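Fucolectin-related protein (Streptococcus pneumoniae, PDB 2WMF) probably hydrolyses glycosidic bonds in host blood-group carbohydrate antigens, as the catalytic module of a family 98 glycoside hydrolase. Local coordinates at residues Met120-Arg125 and Tyr152-Asn157; Asp181-Phe186 and Asn213-Asp218; Leu209-Thr214 and Ser224-Phe229; Arg217-Thr222 and Thr362-Asn367; Trp238-Asp243 and Met280-Gly285. One frame throughout, in Å; residues are numbered along the deposited sequence.

Contact 1 of 5, residues Met120-Arg125 and Tyr152-Asn157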
# COMPACT_ATOMS: atom_id res chain seq x y z
N MET A 120 -5.15 -1.53 19.79
CA MET A 120 -3.83 -1.15 20.26
C MET A 120 -3.27 -0.03 19.38
O MET A 120 -3.43 -0.07 18.17
CB MET A 120 -2.83 -2.33 20.19
CG MET A 120 -3.03 -3.47 21.21
SD MET A 120 -1.82 -4.77 21.02
CE MET A 120 -0.38 -4.05 21.81
N SER A 121 -2.68 0.99 20.03
CA SER A 121 -2.00 2.06 19.31
C SER A 121 -1.15 2.92 20.25
O SER A 121 -1.43 3.03 21.45
CB SER A 121 -3.01 2.96 18.61
OG SER A 121 -2.36 3.85 17.71
N ALA A 122 -0.09 3.48 19.68
CA ALA A 122 0.72 4.53 20.29
C ALA A 122 1.14 4.18 21.73
O ALA A 122 1.04 5.01 22.65
CB ALA A 122 -0.02 5.87 20.22
N GLY A 123 1.66 2.95 21.93
CA GLY A 123 2.28 2.57 23.18
C GLY A 123 1.36 2.19 24.31
O GLY A 123 1.85 1.85 25.42
N GLU A 124 0.05 2.20 24.09
CA GLU A 124 -0.86 1.96 25.22
C GLU A 124 -0.68 0.56 25.81
O GLU A 124 -0.78 -0.43 25.11
CB GLU A 124 -2.30 2.21 24.83
CG GLU A 124 -3.29 2.02 25.97
CD GLU A 124 -3.02 2.96 27.14
OE1 GLU A 124 -2.87 4.19 26.90
OE2 GLU A 124 -2.94 2.45 28.27
N ARG A 125 -0.45 0.49 27.12
CA ARG A 125 -0.22 -0.75 27.84
C ARG A 125 -1.53 -1.31 28.42
O ARG A 125 -1.64 -2.52 28.61
CB ARG A 125 0.75 -0.49 29.00
CG ARG A 125 2.17 -0.07 28.57
CD ARG A 125 2.93 0.53 29.72
NE ARG A 125 4.24 1.06 29.37
CZ ARG A 125 4.44 2.22 28.75
NH1 ARG A 125 3.40 2.98 28.39
NH2 ARG A 125 5.67 2.64 28.48
N TYR A 152 6.20 3.24 16.50
CA TYR A 152 7.65 3.47 16.25
C TYR A 152 8.21 4.65 17.08
O TYR A 152 9.41 4.69 17.35
CB TYR A 152 7.95 3.60 14.72
CG TYR A 152 6.94 4.49 14.02
CD1 TYR A 152 6.97 5.89 14.14
CD2 TYR A 152 5.92 3.94 13.27
CE1 TYR A 152 5.99 6.68 13.53
CE2 TYR A 152 4.97 4.70 12.68
CZ TYR A 152 5.01 6.08 12.80
OH TYR A 152 3.97 6.81 12.19
N TRP A 153 7.36 5.60 17.45
CA TRP A 153 7.80 6.75 18.21
C TRP A 153 7.64 6.63 19.72
O TRP A 153 7.98 7.57 20.48
CB TRP A 153 7.12 8.03 17.71
CG TRP A 153 5.61 8.01 17.81
CD1 TRP A 153 4.76 7.47 16.91
CD2 TRP A 153 4.79 8.55 18.87
NE1 TRP A 153 3.45 7.60 17.34
CE2 TRP A 153 3.45 8.30 18.53
CE3 TRP A 153 5.06 9.25 20.06
CZ2 TRP A 153 2.38 8.71 19.33
CZ3 TRP A 153 3.98 9.67 20.85
CH2 TRP A 153 2.67 9.37 20.50
N ILE A 154 7.14 5.48 20.16
CA ILE A 154 6.68 5.32 21.55
C ILE A 154 6.72 3.85 21.98
O ILE A 154 5.78 3.29 22.55
CB ILE A 154 5.31 6.03 21.74
CG1 ILE A 154 4.86 6.11 23.19
CG2 ILE A 154 4.20 5.42 20.85
CD1 ILE A 154 3.99 7.34 23.46
N TYR A 155 7.83 3.20 21.63
CA TYR A 155 7.98 1.76 21.87
C TYR A 155 8.07 1.47 23.38
O TYR A 155 8.70 2.21 24.15
CB TYR A 155 9.21 1.23 21.16
CG TYR A 155 9.43 -0.24 21.41
CD1 TYR A 155 8.59 -1.18 20.81
CD2 TYR A 155 10.43 -0.72 22.29
CE1 TYR A 155 8.75 -2.54 21.05
CE2 TYR A 155 10.60 -2.11 22.51
CZ TYR A 155 9.74 -3.00 21.87
OH TYR A 155 9.79 -4.41 22.06
N ASN A 156 7.51 0.33 23.78
CA ASN A 156 7.79 -0.25 25.11
C ASN A 156 7.70 -1.78 25.02
O ASN A 156 7.20 -2.33 24.04
CB ASN A 156 6.88 0.32 26.19
CG ASN A 156 5.43 -0.12 26.03
OD1 ASN A 156 5.14 -1.32 26.14
ND2 ASN A 156 4.54 0.83 25.74
N ASN A 157 8.21 -2.43 26.04
CA ASN A 157 8.40 -3.89 26.00
C ASN A 157 7.11 -4.72 26.23
O ASN A 157 7.17 -5.95 26.19
CB ASN A 157 9.48 -4.34 26.99
CG ASN A 157 9.10 -4.11 28.45
OD1 ASN A 157 7.92 -4.02 28.83
ND2 ASN A 157 10.13 -4.04 29.30
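The type I' beta turn from Ser-121 to Glu-124, at the C-terminal end of the third strand of the (beta/alpha)8 barrel, brings Ala-122 and Gly-123 against Ile-154 and Asn-156. The partner residues lie in the loop between strand 143-149 and helix 159-172. Asn-151, just before Tyr-152, also accepts a hydrogen bond from Gly-123 N.

The apolar part centres on Ala-122. Ile-154 CG2 lies 3.4 Å from Ala-122 C. The same methyl covers one face of the Trp-153 indole. Trp-153 reaches Ala-122 as well, with CZ2 3.8 Å from its CB. The indole N-H is taken by Glu-150.

The polar part is formed by Asn-156. Its CG sits between the backbone N and the carbonyl carbon (chi1 69°), which turns the amide toward the turn. ND2 donates to Gly-123 O at 2.9 Å, a weak bond because it is bent. OD1 accepts from Gln-158 N, where the chain turns into the next helix. Both ends of the amide are therefore held.

The guanidinium of Arg-125 stacks on this amide, with the two planes 23° apart. Asn-156 ND2 lies over the centre of the guanidinium, 3.3 Å from Arg-125 CZ.

Contact 2 of 5, residues Asp181-Phe186 and Asn213-Asp218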
# COMPACT_ATOMS: atom_id res chain seq x y z
N ASP A 181 3.07 -1.02 11.31
CA ASP A 181 4.18 -0.30 11.97
C ASP A 181 5.34 -0.19 11.00
O ASP A 181 5.25 -0.62 9.85
CB ASP A 181 4.55 -0.97 13.32
CG ASP A 181 4.33 -0.08 14.50
OD1 ASP A 181 4.56 1.15 14.35
OD2 ASP A 181 3.89 -0.60 15.57
N HIS A 182 6.41 0.46 11.45
CA HIS A 182 7.43 0.93 10.52
C HIS A 182 8.79 1.04 11.18
O HIS A 182 8.87 1.15 12.42
CB HIS A 182 7.01 2.29 9.95
CG HIS A 182 7.40 2.47 8.53
ND1 HIS A 182 8.39 3.32 8.09
CD2 HIS A 182 6.95 1.82 7.44
CE1 HIS A 182 8.49 3.23 6.78
NE2 HIS A 182 7.64 2.31 6.36
N GLU A 183 9.81 1.05 10.33
CA GLU A 183 11.22 1.26 10.62
C GLU A 183 11.96 -0.02 10.86
O GLU A 183 11.44 -0.94 11.47
CB GLU A 183 11.42 2.32 11.73
CG GLU A 183 10.77 3.70 11.36
CD GLU A 183 11.05 4.82 12.37
OE1 GLU A 183 12.08 4.77 13.06
OE2 GLU A 183 10.26 5.77 12.40
N LYS A 184 13.21 -0.06 10.41
CA LYS A 184 14.01 -1.27 10.47
C LYS A 184 14.26 -1.71 11.92
O LYS A 184 14.01 -2.85 12.28
CB LYS A 184 15.36 -1.07 9.77
CG LYS A 184 15.28 -0.72 8.26
CD LYS A 184 16.53 0.01 7.77
CE LYS A 184 16.37 0.67 6.42
NZ LYS A 184 17.30 1.85 6.18
N TRP A 185 14.80 -0.81 12.75
CA TRP A 185 15.12 -1.16 14.16
C TRP A 185 13.85 -1.66 14.88
O TRP A 185 13.92 -2.57 15.71
CB TRP A 185 15.73 0.07 14.88
CG TRP A 185 14.72 1.11 15.15
CD1 TRP A 185 14.31 2.12 14.29
CD2 TRP A 185 13.88 1.21 16.30
NE1 TRP A 185 13.25 2.82 14.86
CE2 TRP A 185 12.98 2.29 16.09
CE3 TRP A 185 13.80 0.50 17.52
CZ2 TRP A 185 12.05 2.66 17.04
CZ3 TRP A 185 12.83 0.88 18.45
CH2 TRP A 185 11.96 1.91 18.19
N PHE A 186 12.70 -1.07 14.54
CA PHE A 186 11.45 -1.35 15.22
C PHE A 186 11.03 -2.81 14.94
O PHE A 186 10.77 -3.60 15.84
CB PHE A 186 10.34 -0.36 14.81
CG PHE A 186 9.04 -0.63 15.51
CD1 PHE A 186 8.76 -0.06 16.73
CD2 PHE A 186 8.14 -1.53 14.96
CE1 PHE A 186 7.60 -0.35 17.43
CE2 PHE A 186 6.95 -1.85 15.66
CZ PHE A 186 6.70 -1.27 16.92
N ASN A 213 4.12 3.94 6.43
CA ASN A 213 5.24 4.82 6.02
C ASN A 213 5.13 6.32 6.34
O ASN A 213 5.90 7.14 5.81
CB ASN A 213 5.62 4.53 4.57
CG ASN A 213 4.57 4.85 3.58
OD1 ASN A 213 3.50 5.40 3.91
ND2 ASN A 213 4.84 4.49 2.30
N THR A 214 4.27 6.63 7.28
CA THR A 214 4.13 7.96 7.88
C THR A 214 5.44 8.67 8.27
O THR A 214 5.56 9.87 7.99
CB THR A 214 3.25 7.85 9.16
OG1 THR A 214 2.13 6.96 8.94
CG2 THR A 214 2.74 9.22 9.63
N PRO A 215 6.35 7.97 8.99
CA PRO A 215 7.50 8.69 9.56
C PRO A 215 8.64 8.99 8.59
O PRO A 215 9.71 9.44 9.03
CB PRO A 215 7.97 7.77 10.69
CG PRO A 215 7.70 6.38 10.12
CD PRO A 215 6.39 6.54 9.41
N ILE A 216 8.41 8.77 7.29
CA ILE A 216 9.32 9.22 6.24
C ILE A 216 10.76 8.82 6.50
O ILE A 216 11.70 9.63 6.42
CB ILE A 216 9.15 10.73 5.87
CG1 ILE A 216 9.36 11.68 7.05
CG2 ILE A 216 7.80 10.98 5.24
CD1 ILE A 216 9.53 13.12 6.59
N ARG A 217 10.91 7.53 6.79
CA ARG A 217 12.24 6.90 7.01
C ARG A 217 12.07 5.41 6.72
O ARG A 217 10.97 4.84 6.88
CB ARG A 217 12.69 6.99 8.47
CG ARG A 217 12.77 8.31 9.10
CD ARG A 217 13.20 8.06 10.57
NE ARG A 217 14.50 7.38 10.60
CZ ARG A 217 15.68 7.97 10.38
NH1 ARG A 217 15.75 9.29 10.16
NH2 ARG A 217 16.78 7.23 10.40
N ASP A 218 13.15 4.79 6.28
CA ASP A 218 13.24 3.35 6.21
C ASP A 218 12.21 2.71 5.31
O ASP A 218 11.84 1.55 5.55
CB ASP A 218 13.13 2.71 7.61
CG ASP A 218 14.36 2.94 8.46
OD1 ASP A 218 15.35 3.55 7.99
OD2 ASP A 218 14.35 2.51 9.64
O HOH W 1 14.40 4.63 11.53
O HOH W 2 16.10 1.62 11.58
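Asp-218 and Lys-184 form the polar centre of this contact. Asp-218 OD2 accepts three hydrogen bonds. Lys-184 N donates at 2.9 Å along a nearly straight line (169°), meeting OD2 on its anti side but tilted out of the carboxylate plane. Two waters give the other two. Asp-218 OD1 forms a salt bridge with Lys-184 NZ at 3.2 Å, the ammonium standing well above the carboxylate plane. The extended lysine chain crosses the carboxylate at a slant, and its NZ has a second acid partner in Glu-361.

One water also donates to Glu-183 OE1 and accepts from Arg-217 NE. The other accepts from Trp-185 N. Lys-184 N and Trp-185 N belong to the first turn of helix 184-192 and so lack acceptors within it. The two loops follow the fifth and sixth strands of the (beta/alpha)8 barrel, on the side where such enzymes carry their active sites.

Glu-183 OE1 takes a bond from Trp-185 NE1 at 2.9 Å, in the plane of the indole. Asn-213 CA makes a CH-pi contact over one face of the His-182 ring, 3.6 Å from CA to the ring centroid. At the ring edge, His-182 CE1 lies 3.0 Å from Arg-217 O.

Contact 3 of 5, residues Leu209-Thr214 and Ser224-Phe229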
# COMPACT_ATOMS: atom_id res chain seq x y z
N LEU A 209 1.40 -8.82 9.09
CA LEU A 209 2.36 -7.78 9.47
C LEU A 209 2.38 -6.78 8.29
O LEU A 209 2.35 -7.17 7.11
CB LEU A 209 3.73 -8.38 9.78
CG LEU A 209 3.77 -9.33 11.00
CD1 LEU A 209 5.17 -9.97 11.23
CD2 LEU A 209 3.17 -8.61 12.24
N ALA A 210 2.40 -5.50 8.60
CA ALA A 210 2.20 -4.48 7.57
C ALA A 210 2.94 -3.19 7.85
O ALA A 210 3.17 -2.81 8.99
CB ALA A 210 0.66 -4.20 7.37
N THR A 211 3.29 -2.50 6.78
CA THR A 211 4.04 -1.29 6.90
C THR A 211 3.13 -0.10 7.28
O THR A 211 1.90 -0.18 7.24
CB THR A 211 4.78 -0.96 5.55
OG1 THR A 211 3.81 -0.56 4.57
CG2 THR A 211 5.58 -2.19 5.02
N LYS A 212 3.75 1.01 7.60
CA LYS A 212 3.04 2.28 7.82
C LYS A 212 4.03 3.44 7.66
O LYS A 212 4.65 3.90 8.64
CB LYS A 212 2.39 2.34 9.19
CG LYS A 212 1.53 3.62 9.42
CD LYS A 212 0.78 3.66 10.75
CE LYS A 212 -0.28 4.79 10.72
NZ LYS A 212 0.36 6.11 10.95
N ASN A 213 4.12 3.94 6.43
CA ASN A 213 5.24 4.82 6.02
C ASN A 213 5.13 6.32 6.34
O ASN A 213 5.90 7.14 5.81
CB ASN A 213 5.62 4.53 4.57
CG ASN A 213 4.57 4.85 3.58
OD1 ASN A 213 3.50 5.40 3.91
ND2 ASN A 213 4.84 4.49 2.30
N THR A 214 4.27 6.63 7.28
CA THR A 214 4.13 7.96 7.88
C THR A 214 5.44 8.67 8.27
O THR A 214 5.56 9.87 7.99
CB THR A 214 3.25 7.85 9.16
OG1 THR A 214 2.13 6.96 8.94
CG2 THR A 214 2.74 9.22 9.63
N SER A 224 11.43 -4.65 2.91
CA SER A 224 12.30 -5.84 2.86
C SER A 224 12.06 -6.74 4.07
O SER A 224 12.01 -8.00 3.97
CB SER A 224 13.78 -5.46 2.76
OG SER A 224 14.08 -4.92 1.49
N ILE A 225 12.00 -6.14 5.25
CA ILE A 225 11.88 -6.89 6.50
C ILE A 225 10.47 -7.47 6.65
O ILE A 225 10.29 -8.62 7.04
CB ILE A 225 12.19 -5.96 7.73
CG1 ILE A 225 13.66 -5.61 7.76
CG2 ILE A 225 11.79 -6.62 9.05
CD1 ILE A 225 14.00 -4.52 8.82
N VAL A 226 9.46 -6.65 6.37
CA VAL A 226 8.07 -7.09 6.55
C VAL A 226 7.75 -8.21 5.54
O VAL A 226 7.18 -9.26 5.91
CB VAL A 226 7.07 -5.94 6.58
CG1 VAL A 226 5.60 -6.44 6.55
CG2 VAL A 226 7.36 -4.98 7.81
N SER A 227 8.07 -8.00 4.27
CA SER A 227 7.85 -9.06 3.30
C SER A 227 8.77 -10.27 3.64
O SER A 227 8.39 -11.45 3.47
CB SER A 227 8.02 -8.57 1.86
OG SER A 227 9.36 -8.39 1.47
N GLY A 228 9.93 -10.02 4.21
CA GLY A 228 10.83 -11.09 4.67
C GLY A 228 10.19 -11.96 5.76
O GLY A 228 10.38 -13.19 5.77
N PHE A 229 9.42 -11.36 6.66
CA PHE A 229 8.66 -12.14 7.69
C PHE A 229 7.68 -13.13 7.04
O PHE A 229 7.56 -14.27 7.46
CB PHE A 229 7.86 -11.21 8.61
CG PHE A 229 8.68 -10.33 9.55
CD1 PHE A 229 9.86 -10.76 10.12
CD2 PHE A 229 8.18 -9.10 9.91
CE1 PHE A 229 10.52 -9.95 11.03
CE2 PHE A 229 8.83 -8.30 10.80
CZ PHE A 229 10.00 -8.69 11.35
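This is a buried, apolar strand-to-helix contact, in which Leu-209 meets Val-226 and Phe-229 in the layer between the barrel sheet and its outer helices. Strand 207-212 and helix 219-231 are the first two elements of a beta-alpha-beta unit that closes with strand 237-243. The axes of the short segments run nearly antiparallel, at 168°, and approach to 8.2 Å, as expected where the chain turns back outside a (beta/alpha)8 barrel.

Leu-209 points toward the helix, while Ala-210 points away from it. Leu-209 CD1 comes at the Phe-229 ring obliquely, 3.4 Å from CD2, and the two side chains cross at about a right angle. One face of that ring is occupied within the helix by Ile-225 O.

Val-226 packs mainly on the strand backbone. CG1 lies opposite its own backbone N (chi1 171°), which sets this methyl on the peptide after Leu-209. It is 3.4 Å from Leu-209 O and 3.9 Å from Ala-210 N. Farther along, Thr-211 CG2 comes within 4.3 Å of Val-226 CB, a looser touch.

Met-191 of helix 184-192 packs on both Leu-209 and Phe-229. Trp-187 and Trp-238 pack on Val-226.

The strand's backbone polar groups bond to the neighbouring strands, Leu-209 and Thr-211 with Gly-239 among them. Helix and strand are thus joined across this interface by the shape and burial of methyls and a ring, with no directed polar bond between the two segments.

Contact 4 of 5, residues Arg217-Thr222 and Thr362-Asn367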
# COMPACT_ATOMS: atom_id res chain seq x y z
N ARG A 217 10.91 7.53 6.79
CA ARG A 217 12.24 6.90 7.01
C ARG A 217 12.07 5.41 6.72
O ARG A 217 10.97 4.84 6.88
CB ARG A 217 12.69 6.99 8.47
CG ARG A 217 12.77 8.31 9.10
CD ARG A 217 13.20 8.06 10.57
NE ARG A 217 14.50 7.38 10.60
CZ ARG A 217 15.68 7.97 10.38
NH1 ARG A 217 15.75 9.29 10.16
NH2 ARG A 217 16.78 7.23 10.40
N ASP A 218 13.15 4.79 6.28
CA ASP A 218 13.24 3.35 6.21
C ASP A 218 12.21 2.71 5.31
O ASP A 218 11.84 1.55 5.55
CB ASP A 218 13.13 2.71 7.61
CG ASP A 218 14.36 2.94 8.46
OD1 ASP A 218 15.35 3.55 7.99
OD2 ASP A 218 14.35 2.51 9.64
N ASP A 219 11.75 3.39 4.25
CA ASP A 219 10.69 2.78 3.41
C ASP A 219 11.12 1.47 2.72
O ASP A 219 10.35 0.50 2.66
CB ASP A 219 10.14 3.78 2.38
CG ASP A 219 9.24 4.85 3.01
OD1 ASP A 219 9.01 4.82 4.24
OD2 ASP A 219 8.70 5.69 2.25
N ALA A 220 12.35 1.45 2.18
CA ALA A 220 12.85 0.26 1.44
C ALA A 220 13.17 -0.86 2.47
O ALA A 220 12.73 -2.05 2.31
CB ALA A 220 14.09 0.63 0.60
N GLY A 221 13.86 -0.51 3.55
CA GLY A 221 14.17 -1.50 4.56
C GLY A 221 12.93 -2.13 5.18
O GLY A 221 12.92 -3.33 5.51
N THR A 222 11.88 -1.33 5.36
CA THR A 222 10.69 -1.82 6.01
C THR A 222 9.99 -2.82 5.09
O THR A 222 9.54 -3.88 5.54
CB THR A 222 9.73 -0.69 6.48
OG1 THR A 222 10.38 0.14 7.46
CG2 THR A 222 8.40 -1.25 7.10
N THR A 362 13.10 8.02 2.57
CA THR A 362 12.09 8.84 3.20
C THR A 362 10.76 8.76 2.45
O THR A 362 9.72 9.12 3.01
CB THR A 362 12.48 10.34 3.41
OG1 THR A 362 12.37 11.04 2.17
CG2 THR A 362 13.85 10.46 4.04
N MET A 363 10.81 8.29 1.20
CA MET A 363 9.64 8.21 0.35
C MET A 363 9.53 6.83 -0.31
O MET A 363 10.49 6.08 -0.37
CB MET A 363 9.73 9.30 -0.73
CG MET A 363 9.63 10.70 -0.11
SD MET A 363 7.95 11.06 0.42
CE MET A 363 7.17 11.44 -1.19
N PRO A 364 8.31 6.49 -0.72
CA PRO A 364 8.06 5.07 -1.03
C PRO A 364 8.44 4.62 -2.42
O PRO A 364 8.55 3.39 -2.64
CB PRO A 364 6.53 4.97 -0.84
CG PRO A 364 6.02 6.34 -1.17
CD PRO A 364 7.07 7.26 -0.63
N LEU A 365 8.57 5.53 -3.39
CA LEU A 365 8.72 5.06 -4.77
C LEU A 365 10.11 4.45 -4.99
O LEU A 365 11.09 4.95 -4.48
CB LEU A 365 8.43 6.17 -5.80
CG LEU A 365 7.10 6.91 -5.66
CD1 LEU A 365 6.95 8.03 -6.73
CD2 LEU A 365 5.91 5.91 -5.67
N TYR A 366 10.14 3.35 -5.75
CA TYR A 366 11.41 2.72 -6.11
C TYR A 366 11.91 3.26 -7.48
O TYR A 366 11.12 3.50 -8.37
CB TYR A 366 11.25 1.21 -6.21
CG TYR A 366 11.02 0.60 -4.84
CD1 TYR A 366 11.88 0.91 -3.78
CD2 TYR A 366 9.92 -0.24 -4.58
CE1 TYR A 366 11.69 0.35 -2.52
CE2 TYR A 366 9.74 -0.81 -3.31
CZ TYR A 366 10.62 -0.52 -2.28
OH TYR A 366 10.46 -1.09 -1.02
N ASN A 367 13.22 3.38 -7.66
CA ASN A 367 13.72 3.85 -8.95
C ASN A 367 13.82 2.73 -9.99
O ASN A 367 13.70 2.94 -11.18
CB ASN A 367 15.09 4.44 -8.77
CG ASN A 367 15.09 5.59 -7.80
OD1 ASN A 367 14.89 6.77 -8.19
ND2 ASN A 367 15.29 5.28 -6.54
O HOH W 3 12.55 -2.84 -0.39
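Asp-219 and the Met-363 to Pro-364 peptide make the tight part of this contact. Asp-219 OD2 stands directly above the peptide plane, 2.9 Å from Met-363 C. It is also 3.1 Å from Pro-364 N, which as a proline nitrogen has no hydrogen to give. The approach is therefore to the face of the peptide, where the partly positive carbonyl carbon probably eases the close fit. Asp-219 CG lies opposite its own carbonyl carbon (chi1 -74°), and this sends the carboxylate across to the loop.

Ala-220 meets Tyr-366 more loosely. Its CB is at the edge of the phenol ring, near the ring plane, 3.9 Å from CE1. A water donates to both Ala-220 O and Tyr-366 OH, at 2.8 Å each, and the same hydroxyl is hydrogen-bonded to Asp-223.

At the solvent side Arg-217 N is 4.0 Å from Thr-362 CA, and the two side chains point away from the contact. Thr-362 OG1 finds its partners in Asp-360 and Lys-250.

The contact joins the start of helix 219-231, in the barrel, to a loop in the sequence range of the family 98 C-terminal domain. The backbone of Asp-219 bonds to Glu-361. Behind the loop, Met-363, Pro-364, Leu-365 and Tyr-366 lean on helix 272-283, and Met-363 and Pro-364 also touch Lys-246 of helix 245-249.

Contact 5 of 5, residues Trp238-Asp243 and Met280-Gly285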
# COMPACT_ATOMS: atom_id res chain seq x y z
N TRP A 238 1.20 -10.26 4.27
CA TRP A 238 1.71 -8.94 4.65
C TRP A 238 1.00 -7.85 3.86
O TRP A 238 0.37 -8.11 2.82
CB TRP A 238 3.24 -8.83 4.49
CG TRP A 238 3.78 -8.69 3.09
CD1 TRP A 238 4.01 -9.69 2.19
CD2 TRP A 238 4.28 -7.49 2.48
NE1 TRP A 238 4.59 -9.18 1.04
CE2 TRP A 238 4.73 -7.82 1.18
CE3 TRP A 238 4.37 -6.16 2.89
CZ2 TRP A 238 5.29 -6.88 0.32
CZ3 TRP A 238 4.89 -5.24 2.01
CH2 TRP A 238 5.36 -5.60 0.75
N GLY A 239 1.20 -6.61 4.29
CA GLY A 239 0.68 -5.50 3.51
C GLY A 239 1.13 -4.15 4.03
O GLY A 239 2.26 -4.03 4.52
N SER A 240 0.24 -3.16 3.88
CA SER A 240 0.58 -1.76 4.12
C SER A 240 -0.58 -0.94 4.61
O SER A 240 -1.73 -1.19 4.24
CB SER A 240 1.04 -1.12 2.79
OG SER A 240 0.09 -1.40 1.73
N SER A 241 -0.24 0.07 5.42
CA SER A 241 -1.09 1.25 5.57
C SER A 241 -0.37 2.36 4.81
O SER A 241 0.69 2.81 5.20
CB SER A 241 -1.24 1.70 7.02
OG SER A 241 -1.87 2.97 7.08
N THR A 242 -0.97 2.76 3.71
CA THR A 242 -0.44 3.80 2.81
C THR A 242 -0.96 5.13 3.36
O THR A 242 -2.17 5.38 3.31
CB THR A 242 -0.93 3.59 1.35
OG1 THR A 242 -0.35 2.41 0.80
CG2 THR A 242 -0.56 4.77 0.47
N ASP A 243 -0.04 5.98 3.86
CA ASP A 243 -0.46 7.15 4.64
C ASP A 243 -0.10 8.46 3.95
O ASP A 243 1.08 8.80 3.86
CB ASP A 243 0.13 7.10 6.06
CG ASP A 243 -0.37 8.22 6.96
OD1 ASP A 243 -1.27 8.97 6.53
OD2 ASP A 243 0.13 8.28 8.11
N MET A 280 1.09 -0.77 -5.63
CA MET A 280 1.86 -1.62 -6.53
C MET A 280 3.15 -2.20 -5.90
O MET A 280 3.48 -3.32 -6.15
CB MET A 280 2.24 -0.86 -7.79
CG MET A 280 2.87 -1.72 -8.87
SD MET A 280 3.41 -0.80 -10.33
CE MET A 280 1.83 -0.47 -11.10
N ASN A 281 3.86 -1.43 -5.08
CA ASN A 281 5.04 -1.91 -4.38
C ASN A 281 4.72 -3.11 -3.49
O ASN A 281 5.56 -4.00 -3.32
CB ASN A 281 5.61 -0.79 -3.49
CG ASN A 281 6.36 0.29 -4.28
OD1 ASN A 281 6.49 0.24 -5.51
ND2 ASN A 281 6.82 1.31 -3.55
N VAL A 282 3.53 -3.06 -2.90
CA VAL A 282 3.06 -4.13 -1.98
C VAL A 282 2.64 -5.35 -2.83
O VAL A 282 3.17 -6.48 -2.63
CB VAL A 282 1.93 -3.61 -1.08
CG1 VAL A 282 1.25 -4.76 -0.34
CG2 VAL A 282 2.52 -2.53 -0.07
N TYR A 283 1.73 -5.10 -3.76
CA TYR A 283 1.21 -6.14 -4.69
C TYR A 283 2.34 -6.96 -5.33
O TYR A 283 2.37 -8.21 -5.27
CB TYR A 283 0.33 -5.47 -5.74
CG TYR A 283 -0.07 -6.39 -6.85
CD1 TYR A 283 -1.22 -7.15 -6.75
CD2 TYR A 283 0.65 -6.43 -8.04
CE1 TYR A 283 -1.61 -8.00 -7.79
CE2 TYR A 283 0.25 -7.28 -9.10
CZ TYR A 283 -0.88 -8.06 -8.95
OH TYR A 283 -1.23 -8.93 -10.02
N THR A 284 3.28 -6.26 -6.00
CA THR A 284 4.36 -6.96 -6.72
C THR A 284 5.34 -7.67 -5.81
O THR A 284 6.12 -8.49 -6.28
CB THR A 284 5.12 -6.02 -7.69
OG1 THR A 284 5.74 -4.95 -6.96
CG2 THR A 284 4.17 -5.45 -8.77
N GLY A 285 5.34 -7.30 -4.52
CA GLY A 285 6.13 -7.95 -3.46
C GLY A 285 5.42 -9.10 -2.78
O GLY A 285 5.92 -9.65 -1.81
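The indole of Trp-238 and the isopropyl group of Val-282 set the geometry of this contact. Val-282 CG1 sits over one face of the indole, 4.3 Å above its plane and displaced toward the rim. CG2 reaches the ring from the same side chain, 4.2 Å from Trp-238 CZ3. Where the valine covers a face, Gly-285 meets the edge. Trp-238 NE1 donates to Gly-285 O at 3.2 Å, with an N-H...O angle of 145°. The oxygen lies almost in the ring plane, but the donor comes from above the carbonyl plane, 56° out of it. Trp-238 CG lies between its backbone N and carbonyl carbon (chi1 75°), and this carries the ring toward Gly-285.

Trp-238 is in the seventh strand of the (beta/alpha)8 barrel, and Val-282 in helix 272-283, which packs outside the sheet before the chain enters the eighth strand, 289-293. The backbone of Trp-238 bonds to Thr-288, just before that strand, and its ring also meets that of Trp-230.

Ser-240, two residues on, points toward the helix. Its OG is only 3.2 Å from Val-282 CG2, a close fit of hydroxyl on methyl. Between the two, Gly-239 CA lies 4.0 Å from Val-282 CG1.

Within segment 280-285, Met-280 O accepts twice. Thr-284 N and Thr-284 OG1 reach it from opposite faces of its plane, the hydroxyl at 2.9 Å.

Contacts 1, 2, 3 and 5 lie in the parallel eight-stranded barrel; contact 4 ties it to the C-terminal region. Contact 1 comes first along the chain and is the outlier, its centre about 22 Å from the centre of the chain and 23 Å from contacts 4 and 5. Contacts 2 and 3 share Asn-213 and Thr-214, and contacts 2 and 4 share Arg-217 and Asp-218. Contacts 3 and 4 both use helix 219-231. Centres of contacts 3 and 5 are about 8 Å apart, on neighbouring strands 207-212 and 237-243. Contact 5 is nested inside the loop closed by contact 4. Contacts 2 to 5 all touch, forming one block that contact 1 meets through Tyr-152.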